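Side-chain contact in Pex (Synechococcus elongatus PCC 7942, PDB 2E1N), which modifies the cyanobacterial circadian clock as a period extender and probably binds DNA through a PadR-like winged-helix domain: residues B[110-113]-B[114-118]. Sequence-based numbering, arbitrary orientation.
Sequences RSRD and LAQLW
The carbonyl O of Ser111 takes the amide N of Ala115 at 2.8 Å, with an N-H...O angle of 163°, and the CB of Ala115 leans on the same oxygen. These residues belong to the C-terminal helix 110-123, which follows the wing of a PadR-like winged-helix fold and lies against helix 32-43. Gln116 N repeats the i to i+4 bond on Arg112 O at 2.9 Å. The outer two rungs are longer: Leu117 N reaches Asp113 O at 3.3 Å, and Leu114 N makes a weak bond to Arg110 O.

Two side-chain pairs add to these bonds, each joining residues one turn apart. Arg110 folds across the helix surface toward Leu114, its chain bent at chi2 and chi3, and carries NH2 to within 3.4 Å of Leu114 CD2. The methyl and CG of the leucine sit at the edge of the guanidinium, close to its plane, and Leu114 itself packs on Cys37 and Leu40. Phe15 of the second subunit makes a cation-pi contact with Arg110, and Tyr19 of that subunit packs on Leu114, so this pair sits in the dimer interface.

On another flank, Arg112 sends its CG anti to the backbone N (chi1 178°), and Gln116 runs back to meet the aliphatic chain with its amide end. NE2 comes to 3.7 Å from Arg112 CG, a van der Waals touch, and the amide and guanidinium planes stand 74° apart. Ser111 OG bonds to Asp109 OD1 and to Arg44 NH1, tying this part of the helix to the residue just after helix 32-43. Nearer the backbone, Gln116 CG sits 3.1 Å from Arg112 O, the oxygen that Gln116 N already holds.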
ATOM      1  N   ARG B 110       7.453 -22.668  13.167  1.00 46.06           N
ATOM      2  CA  ARG B 110       7.144 -21.223  13.157  1.00 45.83           C
ATOM      3  C   ARG B 110       6.629 -20.769  11.785  1.00 44.33           C
ATOM      4  O   ARG B 110       5.852 -19.774  11.667  1.00 45.02           O
ATOM      5  CB  ARG B 110       8.400 -20.428  13.523  1.00 47.15           C
ATOM      6  CG  ARG B 110       8.695 -20.350  14.993  1.00 50.96           C
ATOM      7  CD  ARG B 110       7.687 -19.505  15.761  1.00 55.72           C
ATOM      8  NE  ARG B 110       7.108 -18.414  14.977  1.00 59.40           N
ATOM      9  CZ  ARG B 110       6.818 -17.202  15.448  1.00 62.58           C
ATOM     10  NH1 ARG B 110       7.044 -16.872  16.716  1.00 64.19           N
ATOM     11  NH2 ARG B 110       6.297 -16.302  14.635  1.00 64.11           N
ATOM     12  N   SER B 111       7.061 -21.472  10.739  1.00 42.35           N
ATOM     13  CA  SER B 111       6.731 -21.089   9.384  1.00 42.09           C
ATOM     14  C   SER B 111       5.241 -21.137   9.046  1.00 40.52           C
ATOM     15  O   SER B 111       4.779 -20.311   8.286  1.00 40.22           O
ATOM     16  CB  SER B 111       7.543 -21.912   8.361  1.00 42.11           C
ATOM     17  OG  SER B 111       6.988 -23.195   8.176  1.00 46.68           O
ATOM     18  N   ARG B 112       4.467 -22.059   9.625  1.00 39.62           N
ATOM     19  CA  ARG B 112       3.055 -22.184   9.241  1.00 39.78           C
ATOM     20  C   ARG B 112       2.277 -20.915   9.554  1.00 38.85           C
ATOM     21  O   ARG B 112       1.591 -20.343   8.703  1.00 38.36           O
ATOM     22  CB  ARG B 112       2.405 -23.352   9.982  1.00 39.96           C
ATOM     23  CG  ARG B 112       0.917 -23.551   9.711  1.00 44.38           C
ATOM     24  CD  ARG B 112       0.562 -23.666   8.229  1.00 49.78           C
ATOM     25  NE  ARG B 112      -0.459 -24.700   7.969  1.00 54.38           N
ATOM     26  CZ  ARG B 112      -0.824 -25.140   6.756  1.00 56.13           C
ATOM     27  NH1 ARG B 112      -0.250 -24.672   5.651  1.00 57.53           N
ATOM     28  NH2 ARG B 112      -1.765 -26.076   6.648  1.00 56.09           N
ATOM     29  N   ASP B 113       2.381 -20.518  10.812  1.00 38.66           N
ATOM     30  CA  ASP B 113       1.756 -19.317  11.348  1.00 39.91           C
ATOM     31  C   ASP B 113       2.097 -18.072  10.511  1.00 38.27           C
ATOM     32  O   ASP B 113       1.216 -17.287  10.117  1.00 38.13           O
ATOM     33  CB  ASP B 113       2.266 -19.178  12.796  1.00 41.50           C
ATOM     34  CG  ASP B 113       1.760 -17.955  13.485  1.00 46.40           C
ATOM     35  OD1 ASP B 113       2.465 -17.500  14.414  1.00 54.44           O
ATOM     36  OD2 ASP B 113       0.671 -17.449  13.139  1.00 54.53           O
ATOM     37  N   LEU B 114       3.381 -17.902  10.217  1.00 37.31           N
ATOM     38  CA  LEU B 114       3.828 -16.701   9.508  1.00 36.62           C
ATOM     39  C   LEU B 114       3.400 -16.762   8.046  1.00 36.38           C
ATOM     40  O   LEU B 114       2.965 -15.781   7.482  1.00 36.50           O
ATOM     41  CB  LEU B 114       5.350 -16.552   9.630  1.00 36.53           C
ATOM     42  CG  LEU B 114       5.845 -16.332  11.072  1.00 37.12           C
ATOM     43  CD1 LEU B 114       7.342 -16.478  11.194  1.00 36.04           C
ATOM     44  CD2 LEU B 114       5.396 -14.987  11.606  1.00 40.49           C
ATOM     45  N   ALA B 115       3.486 -17.935   7.429  1.00 36.47           N
ATOM     46  CA  ALA B 115       3.000 -18.104   6.055  1.00 37.13           C
ATOM     47  C   ALA B 115       1.515 -17.778   5.914  1.00 38.26           C
ATOM     48  O   ALA B 115       1.098 -17.147   4.944  1.00 39.75           O
ATOM     49  CB  ALA B 115       3.288 -19.529   5.571  1.00 37.21           C
ATOM     50  N   GLN B 116       0.724 -18.205   6.888  1.00 38.62           N
ATOM     51  CA  GLN B 116      -0.698 -17.852   6.952  1.00 40.03           C
ATOM     52  C   GLN B 116      -0.929 -16.347   6.949  1.00 39.79           C
ATOM     53  O   GLN B 116      -1.876 -15.865   6.330  1.00 40.18           O
ATOM     54  CB  GLN B 116      -1.323 -18.455   8.206  1.00 40.39           C
ATOM     55  CG  GLN B 116      -1.439 -19.973   8.193  1.00 44.10           C
ATOM     56  CD  GLN B 116      -2.440 -20.480   9.198  1.00 47.13           C
ATOM     57  OE1 GLN B 116      -3.593 -20.034   9.212  1.00 55.70           O
ATOM     58  NE2 GLN B 116      -2.020 -21.400  10.047  1.00 49.77           N
ATOM     59  N   LEU B 117      -0.071 -15.595   7.638  1.00 39.57           N
ATOM     60  CA  LEU B 117      -0.213 -14.150   7.709  1.00 39.43           C
ATOM     61  C   LEU B 117      -0.040 -13.503   6.309  1.00 40.01           C
ATOM     62  O   LEU B 117      -0.695 -12.506   5.991  1.00 39.98           O
ATOM     63  CB  LEU B 117       0.777 -13.546   8.695  1.00 39.88           C
ATOM     64  CG  LEU B 117       0.640 -13.885  10.187  1.00 39.83           C
ATOM     65  CD1 LEU B 117       1.818 -13.278  10.934  1.00 40.58           C
ATOM     66  CD2 LEU B 117      -0.667 -13.386  10.750  1.00 44.88           C
ATOM     67  N   TRP B 118       0.858 -14.057   5.492  1.00 39.80           N
ATOM     68  CA  TRP B 118       0.985 -13.659   4.091  1.00 40.02           C
ATOM     69  C   TRP B 118      -0.315 -13.889   3.316  1.00 41.22           C
ATOM     70  O   TRP B 118      -0.887 -12.948   2.739  1.00 40.48           O
ATOM     71  CB  TRP B 118       2.139 -14.440   3.446  1.00 40.15           C
ATOM     72  CG  TRP B 118       2.302 -14.280   1.979  1.00 37.79           C
ATOM     73  CD1 TRP B 118       2.186 -15.260   1.023  1.00 38.12           C
ATOM     74  CD2 TRP B 118       2.640 -13.090   1.291  1.00 37.65           C
ATOM     75  NE1 TRP B 118       2.411 -14.734  -0.221  1.00 38.80           N
ATOM     76  CE2 TRP B 118       2.706 -13.404  -0.082  1.00 37.35           C
ATOM     77  CE3 TRP B 118       2.883 -11.770   1.699  1.00 38.32           C
ATOM     78  CZ2 TRP B 118       2.998 -12.461  -1.040  1.00 38.86           C
ATOM     79  CZ3 TRP B 118       3.179 -10.846   0.754  1.00 41.13           C
ATOM     80  CH2 TRP B 118       3.224 -11.192  -0.614  1.00 40.46           C
TER